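Local coordinates for peptide methionine sulfoxide reductase MsrA (Treponema denticola ATCC 35405, PDB 5FA9), which probably reduces both S- and R-epimers of methionine sulfoxide in oxidised proteins back to methionine, as a fusion of MsrA and MsrB units, at residues 185-190 / 285-290; 192-197 / 231-236; 242-247 / 257-262; 208-213 / 289-294. The protein carries 2 engineered substitutions. All coordinates share one frame; numbering follows the deposited sequence.

Interaction 1 (185-190 / 285-290); sequences FSVTQE and SINGAA. Engineered in segment 285-290: Ser285 (natural residue Cys).
The amide of Asn287 is the flat group that meets the other segment: one methyl of Val187, CG1, comes over one of its faces, off-centre, 3.6 Å from Asn287 ND2 and equally close to its CB. The two side chains slant across one another, and no polar bond joins them. Both ends of this amide are engaged elsewhere, ND2 with the carbonyl of Leu268 and OD1 with the backbone N of Glu194, which fixes its rotation and leaves carbon and nitrogen against the valine. Within the helix, Gln189 CB lies over the centre of one face of the Phe185 ring, which is turned from the contact.

The contact packs helix 182-190 of the MsrB (SelR) domain against the turn and short 3-10 segment that follow strand 283-286. With CG1 anti to the backbone N (chi1 164°), Val187 also touches Ala290, CG1 to CB 4.0 Å, while its CG2 stands 4.3 Å from Ala289 CB. At the next residue, Thr188 adds its methyl: CG2 sits 3.8 Å from Ala290 CB. The hydroxyl OG1 of the same threonine points back into its own helix, bonded with Gln184 O and receiving Gln189 NE2 at 3.2 Å.

Interaction 2 (192-197 / 231-236); sequences ATERPF and GWPSFT
Trp232 lays its indole against the loop 192-197, and its NE1 donates to Glu194 O over 2.8 Å with an N-H...O angle of 162°. The oxygen lies almost in the ring plane, whereas the nitrogen stands well above the carbonyl plane. Pro196 runs alongside the indole in the same direction, CG 3.6 Å from Trp232 CZ2, and Thr193 crosses it at about a right angle, with CG2 3.8 Å from the same CZ2. At the far end Phe197 spreads its ring face over Gly231: the CA lies 3.4 Å from the ring centroid, nearly on the normal, as a CH-pi contact. Next to it Phe197 N bonds Gly231 O over 2.7 Å, on a lone pair.

Gly231 to Phe235 spell the GWPSF sequence familiar from MsrB enzymes, here pinned to the loop that leads out of helix 182-190. Glu194 has CG between its backbone N and carbonyl carbon (chi1 69°) and is extended beyond, which carries the carboxylate past the indole, nearly coplanar with it. A water donates to Glu194 OE2 (3.0 Å) and Gly231 O (2.7 Å), a mediated link beside the two direct bonds. Further out, this buried carboxylate accepts the backbone N-H groups of Gly288 and Ala289.

Interaction 3 (242-247 / 257-262); sequences QALQYL and TEVVSK
Thr257 begins the second strand by setting its methyl against Tyr246: CG2 lies 3.8 Å from Tyr246 CB and near the plane of the phenol ring, at its edge. Glu258 is locked to Leu247 from both sides, its N giving a short 2.6 Å bond to Leu247 O and its O accepting Leu247 N. The two side chains lie side by side, and Glu258 OE1 comes 3.7 Å from Leu247 CD1, while OE2 bonds His267 ND1.

Val259 faces the other way, towards the side of the sheet that also bears Tyr246. Its CG1, anti to the backbone N (chi1 178°), meets Leu244 CD1 at 3.7 Å. Val260 pairs with Gln245 through a reciprocal bond, the donors approaching nearly along the C=O axis on either strand, with Gln245 N 2.7 Å from Val260 O. Its CG2 packs beside Gln245 CB. At Ser261 the side chains diverge, and its OG turns to Asp212.

Lys262, just past the second strand, makes the last bond at the open end of the hairpin: its N meets Ala243 O at 3.0 Å and 178°, although from above the carbonyl plane. Its extended chain crosses Gln245 at about a right angle, CG 3.4 Å from Gln245 NE2, and carries NZ to a bound dithiothreitol, probably left from crystallisation. Tyr246 OH likewise bonds outward, to Tyr284. The register thus rests on five main-chain bonds, with no polar side-chain bond across the strands.

Interaction 4 (208-213 / 289-294); sequences GIYVDI and AALRFI
Phe293 pushes one corner of its ring into the face of Tyr210: CD1 lies 3.6 Å from Tyr210 CZ, off-centre towards the rim. The rings are oblique to one another, planes 51° apart and centroids 5.1 Å apart. Because Phe293 CG is anti to its backbone N (chi1 177°), the adjoining CE1 comes 3.8 Å from Gly208 CA. That spot has no room for a side chain. Leu291 fills the hollow beside the tyrosine with CD1, 4.0 Å from Tyr210 CB.

On the other side of the sheet Ile209 and Ile294 lie shoulder to shoulder, and Val211 runs beside Arg292, CG1 touching both its CB and NH1; the guanidinium goes on to a salt bridge with Glu302. Ile213, past the end of the strand, wraps back over the 3-10 segment: its CD1 rests 3.3 Å from Ala289 O, and its N bonds Ala290 O at 3.2 Å. Two reciprocal backbone pairs, Ile209 with Ile294 and Val211 with Arg292, knit the antiparallel strands.

Strand 208-212 is the middle of a three-stranded antiparallel sheet of the MsrB domain, between 218-221 and 291-295; helix 182-190 touches Ile213 and Ala290, helix 296-299 meets Ile209 and Ile294, and Phe235 and Tyr201 make edge-to-face pairs with Tyr210.

Overall arrangement
Within the MsrB part of the chain, helix 182-190 opens the longest loop, which interaction 1 closes at 285-290. The following 192-197 segment closes a shorter one at 231-236 (interaction 2), wholly within the first. Strand 208-212 opens before that point and finds its partner only at 289-294, so interactions 2 and 4 cross, while interactions 1 and 4 end on the same residues, Ala289 and Ala290. The hairpin of interaction 3 comes after interaction 2 in series and falls within the spans of both 1 and 4. Glu194 ties interaction 2 to the turn shared by 1 and 4; Asp212 with Ser261 links the three-stranded sheet to the hairpin of the six-stranded one.

Interaction 1 (185-190 / 285-290)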
# COMPACT_ATOMS: atom_id res chain seq x y z
N PHE B 185 -31.32 -19.20 -18.21
CA PHE B 185 -31.57 -20.23 -17.21
C PHE B 185 -30.41 -21.21 -17.15
O PHE B 185 -29.96 -21.60 -16.07
CB PHE B 185 -32.87 -20.97 -17.51
CG PHE B 185 -33.25 -21.99 -16.47
CD1 PHE B 185 -33.96 -21.62 -15.35
CD2 PHE B 185 -32.89 -23.32 -16.63
CE1 PHE B 185 -34.31 -22.55 -14.39
CE2 PHE B 185 -33.23 -24.26 -15.67
CZ PHE B 185 -33.94 -23.88 -14.55
N SER B 186 -29.92 -21.61 -18.32
CA SER B 186 -28.82 -22.57 -18.42
C SER B 186 -27.56 -22.05 -17.74
O SER B 186 -26.92 -22.78 -16.97
CB SER B 186 -28.52 -22.89 -19.89
OG SER B 186 -29.46 -23.81 -20.41
N VAL B 187 -27.19 -20.81 -18.02
CA VAL B 187 -25.99 -20.22 -17.44
C VAL B 187 -26.10 -20.07 -15.93
O VAL B 187 -25.21 -20.49 -15.19
CB VAL B 187 -25.69 -18.83 -18.07
CG1 VAL B 187 -24.70 -18.07 -17.21
CG2 VAL B 187 -25.18 -18.99 -19.49
N THR B 188 -27.20 -19.48 -15.47
CA THR B 188 -27.34 -19.13 -14.06
C THR B 188 -27.73 -20.31 -13.17
O THR B 188 -27.28 -20.40 -12.02
CB THR B 188 -28.40 -18.02 -13.87
OG1 THR B 188 -29.65 -18.46 -14.40
CG2 THR B 188 -27.96 -16.75 -14.59
N GLN B 189 -28.54 -21.22 -13.69
CA GLN B 189 -29.07 -22.31 -12.87
C GLN B 189 -28.42 -23.66 -13.16
O GLN B 189 -28.54 -24.60 -12.36
CB GLN B 189 -30.59 -22.42 -13.06
CG GLN B 189 -31.34 -21.13 -12.81
CD GLN B 189 -31.02 -20.52 -11.46
OE1 GLN B 189 -31.19 -21.16 -10.42
NE2 GLN B 189 -30.55 -19.28 -11.47
N GLU B 190 -27.73 -23.77 -14.29
CA GLU B 190 -27.11 -25.04 -14.67
C GLU B 190 -25.61 -24.88 -14.95
O GLU B 190 -24.99 -25.77 -15.54
CB GLU B 190 -27.81 -25.62 -15.90
CG GLU B 190 -29.29 -25.88 -15.71
CD GLU B 190 -29.99 -26.27 -16.99
OE1 GLU B 190 -29.37 -26.14 -18.07
OE2 GLU B 190 -31.16 -26.70 -16.93
N SER B 285 -14.38 -13.15 -15.73
CA SER B 285 -15.05 -13.54 -16.97
C SER B 285 -16.48 -13.94 -16.66
O SER B 285 -16.74 -14.97 -16.04
CB SER B 285 -14.30 -14.69 -17.65
OG SER B 285 -14.73 -14.86 -18.99
N ILE B 286 -17.43 -13.11 -17.10
CA ILE B 286 -18.83 -13.28 -16.74
C ILE B 286 -19.71 -13.41 -17.98
O ILE B 286 -19.58 -12.64 -18.92
CB ILE B 286 -19.34 -12.11 -15.88
CG1 ILE B 286 -18.40 -11.87 -14.69
CG2 ILE B 286 -20.76 -12.36 -15.40
CD1 ILE B 286 -18.31 -13.04 -13.74
N ASN B 287 -20.61 -14.39 -17.96
CA ASN B 287 -21.58 -14.55 -19.04
C ASN B 287 -22.54 -13.37 -19.08
O ASN B 287 -23.12 -12.99 -18.07
CB ASN B 287 -22.36 -15.86 -18.87
CG ASN B 287 -21.47 -17.08 -18.90
OD1 ASN B 287 -21.07 -17.55 -19.96
ND2 ASN B 287 -21.15 -17.61 -17.72
N GLY B 288 -22.69 -12.78 -20.27
CA GLY B 288 -23.62 -11.68 -20.46
C GLY B 288 -25.06 -12.07 -20.16
O GLY B 288 -25.85 -11.24 -19.71
N ALA B 289 -25.39 -13.33 -20.42
CA ALA B 289 -26.73 -13.85 -20.18
C ALA B 289 -27.11 -13.80 -18.70
O ALA B 289 -28.30 -13.80 -18.36
CB ALA B 289 -26.84 -15.27 -20.71
N ALA B 290 -26.11 -13.75 -17.84
CA ALA B 290 -26.34 -13.71 -16.40
C ALA B 290 -26.51 -12.27 -15.90
O ALA B 290 -26.80 -12.05 -14.73
CB ALA B 290 -25.20 -14.39 -15.66

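Interaction 2 (192-197 / 231-236)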
# COMPACT_ATOMS: atom_id res chain seq x y z
N ALA B 192 -24.00 -23.33 -17.08
CA ALA B 192 -23.61 -23.38 -18.48
C ALA B 192 -22.74 -22.18 -18.84
O ALA B 192 -22.62 -21.23 -18.06
CB ALA B 192 -24.83 -23.44 -19.38
N THR B 193 -22.15 -22.22 -20.03
CA THR B 193 -21.32 -21.13 -20.51
C THR B 193 -21.71 -20.74 -21.93
O THR B 193 -21.62 -21.56 -22.85
CB THR B 193 -19.82 -21.50 -20.47
OG1 THR B 193 -19.41 -21.70 -19.11
CG2 THR B 193 -18.98 -20.39 -21.09
N GLU B 194 -22.14 -19.50 -22.10
CA GLU B 194 -22.51 -18.99 -23.41
C GLU B 194 -21.31 -19.02 -24.34
O GLU B 194 -20.17 -18.88 -23.90
CB GLU B 194 -23.06 -17.57 -23.29
CG GLU B 194 -22.02 -16.53 -22.90
CD GLU B 194 -22.61 -15.17 -22.60
OE1 GLU B 194 -23.85 -15.08 -22.42
OE2 GLU B 194 -21.85 -14.19 -22.53
N ARG B 195 -21.55 -19.21 -25.64
CA ARG B 195 -20.46 -19.26 -26.60
C ARG B 195 -19.86 -17.86 -26.75
O ARG B 195 -20.58 -16.87 -26.68
CB ARG B 195 -20.92 -19.81 -27.95
CG ARG B 195 -22.11 -20.75 -27.87
CD ARG B 195 -22.48 -21.31 -29.23
NE ARG B 195 -22.34 -20.35 -30.32
CZ ARG B 195 -21.42 -20.42 -31.27
NH1 ARG B 195 -20.54 -21.42 -31.27
NH2 ARG B 195 -21.36 -19.50 -32.22
N PRO B 196 -18.53 -17.79 -26.93
CA PRO B 196 -17.79 -16.53 -27.04
C PRO B 196 -18.35 -15.57 -28.09
O PRO B 196 -18.84 -16.01 -29.13
CB PRO B 196 -16.38 -16.99 -27.44
CG PRO B 196 -16.27 -18.37 -26.92
CD PRO B 196 -17.64 -18.96 -26.95
N PHE B 197 -18.28 -14.27 -27.79
CA PHE B 197 -18.65 -13.20 -28.71
C PHE B 197 -20.13 -13.21 -29.11
O PHE B 197 -20.52 -12.55 -30.07
CB PHE B 197 -17.79 -13.26 -29.98
CG PHE B 197 -16.31 -13.25 -29.71
CD1 PHE B 197 -15.63 -12.05 -29.53
CD2 PHE B 197 -15.59 -14.43 -29.64
CE1 PHE B 197 -14.27 -12.04 -29.28
CE2 PHE B 197 -14.23 -14.43 -29.40
CZ PHE B 197 -13.57 -13.23 -29.22
N GLY B 231 -14.06 -13.05 -25.67
CA GLY B 231 -15.43 -13.23 -26.12
C GLY B 231 -16.49 -13.09 -25.04
O GLY B 231 -17.68 -13.20 -25.33
N TRP B 232 -16.06 -12.86 -23.81
CA TRP B 232 -17.00 -12.67 -22.71
C TRP B 232 -16.81 -11.31 -22.04
O TRP B 232 -15.70 -10.78 -22.03
CB TRP B 232 -16.86 -13.78 -21.67
CG TRP B 232 -17.20 -15.15 -22.18
CD1 TRP B 232 -18.45 -15.63 -22.43
CD2 TRP B 232 -16.29 -16.21 -22.48
NE1 TRP B 232 -18.37 -16.93 -22.88
CE2 TRP B 232 -17.05 -17.30 -22.92
CE3 TRP B 232 -14.90 -16.33 -22.43
CZ2 TRP B 232 -16.47 -18.51 -23.31
CZ3 TRP B 232 -14.32 -17.53 -22.81
CH2 TRP B 232 -15.11 -18.60 -23.24
N PRO B 233 -17.89 -10.75 -21.49
CA PRO B 233 -17.80 -9.55 -20.65
C PRO B 233 -16.79 -9.74 -19.52
O PRO B 233 -16.93 -10.67 -18.72
CB PRO B 233 -19.22 -9.40 -20.09
CG PRO B 233 -20.09 -10.01 -21.14
CD PRO B 233 -19.29 -11.15 -21.73
N SER B 234 -15.79 -8.87 -19.46
CA SER B 234 -14.71 -9.02 -18.49
C SER B 234 -14.59 -7.80 -17.58
O SER B 234 -14.69 -6.66 -18.03
CB SER B 234 -13.39 -9.26 -19.22
OG SER B 234 -13.46 -10.41 -20.03
N PHE B 235 -14.38 -8.06 -16.29
CA PHE B 235 -14.28 -7.00 -15.30
C PHE B 235 -13.03 -7.19 -14.44
O PHE B 235 -12.54 -8.30 -14.28
CB PHE B 235 -15.53 -6.96 -14.42
CG PHE B 235 -16.80 -6.77 -15.20
CD1 PHE B 235 -17.51 -7.86 -15.68
CD2 PHE B 235 -17.30 -5.50 -15.43
CE1 PHE B 235 -18.68 -7.68 -16.39
CE2 PHE B 235 -18.47 -5.32 -16.14
CZ PHE B 235 -19.16 -6.41 -16.62
N THR B 236 -12.53 -6.09 -13.88
CA THR B 236 -11.32 -6.13 -13.07
C THR B 236 -11.64 -6.36 -11.60
O THR B 236 -10.78 -6.76 -10.82
CB THR B 236 -10.51 -4.83 -13.20
OG1 THR B 236 -11.26 -3.73 -12.68
CG2 THR B 236 -10.18 -4.56 -14.66
O HOH W 1 -20.31 -13.66 -24.99

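Interaction 3 (242-247 / 257-262)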
# COMPACT_ATOMS: atom_id res chain seq x y z
N GLN B 242 -19.67 -7.39 -1.35
CA GLN B 242 -20.83 -8.17 -0.92
C GLN B 242 -21.60 -8.76 -2.10
O GLN B 242 -22.69 -9.30 -1.93
CB GLN B 242 -21.76 -7.30 -0.07
CG GLN B 242 -21.05 -6.52 1.01
CD GLN B 242 -22.01 -5.76 1.90
OE1 GLN B 242 -23.17 -5.55 1.55
NE2 GLN B 242 -21.53 -5.35 3.07
N ALA B 243 -21.02 -8.66 -3.29
CA ALA B 243 -21.71 -9.07 -4.51
C ALA B 243 -21.44 -10.52 -4.88
O ALA B 243 -22.35 -11.23 -5.32
CB ALA B 243 -21.33 -8.15 -5.66
N LEU B 244 -20.20 -10.96 -4.72
CA LEU B 244 -19.79 -12.26 -5.23
C LEU B 244 -19.35 -13.25 -4.15
O LEU B 244 -18.96 -12.86 -3.05
CB LEU B 244 -18.65 -12.10 -6.24
CG LEU B 244 -18.86 -11.08 -7.36
CD1 LEU B 244 -17.67 -11.10 -8.31
CD2 LEU B 244 -20.15 -11.36 -8.10
N GLN B 245 -19.44 -14.53 -4.50
CA GLN B 245 -18.85 -15.60 -3.70
C GLN B 245 -17.99 -16.47 -4.62
O GLN B 245 -18.29 -16.62 -5.80
CB GLN B 245 -19.93 -16.45 -3.02
CG GLN B 245 -20.30 -15.98 -1.63
CD GLN B 245 -21.44 -16.79 -1.02
OE1 GLN B 245 -21.98 -17.69 -1.66
NE2 GLN B 245 -21.80 -16.46 0.21
N TYR B 246 -16.92 -17.03 -4.07
CA TYR B 246 -15.96 -17.77 -4.89
C TYR B 246 -15.97 -19.25 -4.53
O TYR B 246 -16.02 -19.62 -3.36
CB TYR B 246 -14.56 -17.19 -4.73
CG TYR B 246 -14.48 -15.71 -5.00
CD1 TYR B 246 -14.67 -14.78 -3.98
CD2 TYR B 246 -14.22 -15.22 -6.28
CE1 TYR B 246 -14.61 -13.42 -4.22
CE2 TYR B 246 -14.15 -13.86 -6.53
CZ TYR B 246 -14.34 -12.97 -5.50
OH TYR B 246 -14.28 -11.62 -5.74
N LEU B 247 -15.91 -20.10 -5.55
CA LEU B 247 -15.92 -21.54 -5.35
C LEU B 247 -14.83 -22.23 -6.16
O LEU B 247 -14.63 -21.94 -7.33
CB LEU B 247 -17.29 -22.13 -5.71
CG LEU B 247 -18.48 -21.72 -4.85
CD1 LEU B 247 -19.77 -22.30 -5.40
CD2 LEU B 247 -18.27 -22.15 -3.41
N THR B 257 -11.49 -20.96 -10.52
CA THR B 257 -12.36 -20.44 -9.47
C THR B 257 -13.69 -19.98 -10.06
O THR B 257 -13.72 -19.13 -10.95
CB THR B 257 -11.70 -19.27 -8.71
OG1 THR B 257 -10.43 -19.69 -8.21
CG2 THR B 257 -12.59 -18.82 -7.56
N GLU B 258 -14.78 -20.54 -9.56
CA GLU B 258 -16.11 -20.20 -10.05
C GLU B 258 -16.66 -18.97 -9.34
O GLU B 258 -16.55 -18.85 -8.12
CB GLU B 258 -17.07 -21.38 -9.87
CG GLU B 258 -18.50 -21.08 -10.28
CD GLU B 258 -19.46 -22.20 -9.89
OE1 GLU B 258 -19.12 -22.98 -8.98
OE2 GLU B 258 -20.54 -22.29 -10.50
N VAL B 259 -17.24 -18.06 -10.11
CA VAL B 259 -17.85 -16.86 -9.56
C VAL B 259 -19.37 -17.00 -9.49
O VAL B 259 -20.02 -17.25 -10.50
CB VAL B 259 -17.50 -15.61 -10.39
CG1 VAL B 259 -18.20 -14.38 -9.83
CG2 VAL B 259 -16.00 -15.41 -10.43
N VAL B 260 -19.92 -16.84 -8.29
CA VAL B 260 -21.36 -16.95 -8.08
C VAL B 260 -21.88 -15.76 -7.28
O VAL B 260 -21.17 -15.20 -6.44
CB VAL B 260 -21.74 -18.26 -7.36
CG1 VAL B 260 -21.39 -19.47 -8.22
CG2 VAL B 260 -21.06 -18.35 -6.00
N SER B 261 -23.13 -15.37 -7.54
CA SER B 261 -23.77 -14.30 -6.80
C SER B 261 -23.94 -14.70 -5.35
O SER B 261 -24.42 -15.79 -5.05
CB SER B 261 -25.13 -13.95 -7.42
OG SER B 261 -24.99 -13.49 -8.75
N LYS B 262 -23.53 -13.82 -4.43
CA LYS B 262 -23.63 -14.14 -3.01
C LYS B 262 -25.08 -14.22 -2.56
O LYS B 262 -25.44 -15.09 -1.77
CB LYS B 262 -22.88 -13.10 -2.17
CG LYS B 262 -22.91 -13.41 -0.69
CD LYS B 262 -21.99 -12.51 0.11
CE LYS B 262 -21.92 -12.96 1.56
NZ LYS B 262 -20.65 -12.55 2.21

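Interaction 4 (208-213 / 289-294)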
# COMPACT_ATOMS: atom_id res chain seq x y z
N GLY B 208 -22.94 2.56 -16.74
CA GLY B 208 -24.02 2.00 -15.95
C GLY B 208 -23.54 0.82 -15.14
O GLY B 208 -22.34 0.55 -15.06
N ILE B 209 -24.48 0.10 -14.54
CA ILE B 209 -24.14 -1.07 -13.74
C ILE B 209 -24.68 -2.35 -14.37
O ILE B 209 -25.66 -2.33 -15.11
CB ILE B 209 -24.68 -0.96 -12.30
CG1 ILE B 209 -26.20 -0.76 -12.31
CG2 ILE B 209 -24.00 0.18 -11.56
CD1 ILE B 209 -26.82 -0.76 -10.93
N TYR B 210 -24.03 -3.47 -14.06
CA TYR B 210 -24.49 -4.77 -14.50
C TYR B 210 -25.10 -5.50 -13.32
O TYR B 210 -24.46 -5.71 -12.29
CB TYR B 210 -23.36 -5.58 -15.13
CG TYR B 210 -22.85 -4.97 -16.42
CD1 TYR B 210 -21.88 -3.98 -16.41
CD2 TYR B 210 -23.35 -5.38 -17.65
CE1 TYR B 210 -21.42 -3.41 -17.58
CE2 TYR B 210 -22.90 -4.82 -18.83
CZ TYR B 210 -21.93 -3.84 -18.79
OH TYR B 210 -21.48 -3.29 -19.96
N VAL B 211 -26.36 -5.89 -13.48
CA VAL B 211 -27.15 -6.42 -12.38
C VAL B 211 -27.43 -7.92 -12.54
O VAL B 211 -27.47 -8.43 -13.66
CB VAL B 211 -28.48 -5.62 -12.27
CG1 VAL B 211 -29.71 -6.52 -12.35
CG2 VAL B 211 -28.49 -4.77 -11.01
N ASP B 212 -27.60 -8.62 -11.42
CA ASP B 212 -27.98 -10.03 -11.44
C ASP B 212 -29.33 -10.18 -12.12
O ASP B 212 -30.33 -9.61 -11.68
CB ASP B 212 -28.03 -10.59 -10.01
CG ASP B 212 -28.11 -12.11 -9.98
OD1 ASP B 212 -28.53 -12.72 -10.99
OD2 ASP B 212 -27.77 -12.70 -8.94
N ILE B 213 -29.36 -10.96 -13.20
CA ILE B 213 -30.57 -11.12 -14.00
C ILE B 213 -31.66 -11.89 -13.25
O ILE B 213 -32.82 -11.90 -13.66
CB ILE B 213 -30.26 -11.84 -15.33
CG1 ILE B 213 -31.34 -11.55 -16.37
CG2 ILE B 213 -30.07 -13.34 -15.11
CD1 ILE B 213 -30.89 -11.76 -17.80
N ALA B 289 -25.39 -13.33 -20.42
CA ALA B 289 -26.73 -13.85 -20.18
C ALA B 289 -27.11 -13.80 -18.70
O ALA B 289 -28.30 -13.80 -18.36
CB ALA B 289 -26.84 -15.27 -20.71
N ALA B 290 -26.11 -13.75 -17.84
CA ALA B 290 -26.34 -13.71 -16.40
C ALA B 290 -26.51 -12.27 -15.90
O ALA B 290 -26.80 -12.05 -14.73
CB ALA B 290 -25.20 -14.39 -15.66
N LEU B 291 -26.31 -11.31 -16.79
CA LEU B 291 -26.34 -9.90 -16.40
C LEU B 291 -27.45 -9.11 -17.08
O LEU B 291 -27.87 -9.41 -18.20
CB LEU B 291 -24.99 -9.24 -16.71
CG LEU B 291 -23.76 -9.91 -16.10
CD1 LEU B 291 -22.49 -9.23 -16.59
CD2 LEU B 291 -23.83 -9.91 -14.58
N ARG B 292 -27.93 -8.08 -16.38
CA ARG B 292 -28.85 -7.10 -16.94
C ARG B 292 -28.26 -5.70 -16.81
O ARG B 292 -28.03 -5.23 -15.70
CB ARG B 292 -30.21 -7.17 -16.25
CG ARG B 292 -31.21 -6.14 -16.74
CD ARG B 292 -32.56 -6.32 -16.06
NE ARG B 292 -33.29 -5.06 -15.94
CZ ARG B 292 -33.50 -4.43 -14.79
NH1 ARG B 292 -33.04 -4.95 -13.66
NH2 ARG B 292 -34.18 -3.29 -14.77
N PHE B 293 -28.01 -5.05 -17.94
CA PHE B 293 -27.38 -3.73 -17.92
C PHE B 293 -28.38 -2.61 -17.64
O PHE B 293 -29.47 -2.57 -18.21
CB PHE B 293 -26.67 -3.46 -19.25
CG PHE B 293 -26.06 -2.09 -19.34
CD1 PHE B 293 -24.89 -1.80 -18.66
CD2 PHE B 293 -26.64 -1.09 -20.10
CE1 PHE B 293 -24.31 -0.54 -18.73
CE2 PHE B 293 -26.08 0.16 -20.18
CZ PHE B 293 -24.91 0.44 -19.50
N ILE B 294 -27.99 -1.71 -16.74
CA ILE B 294 -28.81 -0.57 -16.38
C ILE B 294 -28.03 0.73 -16.59
O ILE B 294 -27.09 1.01 -15.84
CB ILE B 294 -29.30 -0.65 -14.93
CG1 ILE B 294 -30.04 -1.97 -14.69
CG2 ILE B 294 -30.18 0.54 -14.59
CD1 ILE B 294 -30.71 -2.07 -13.35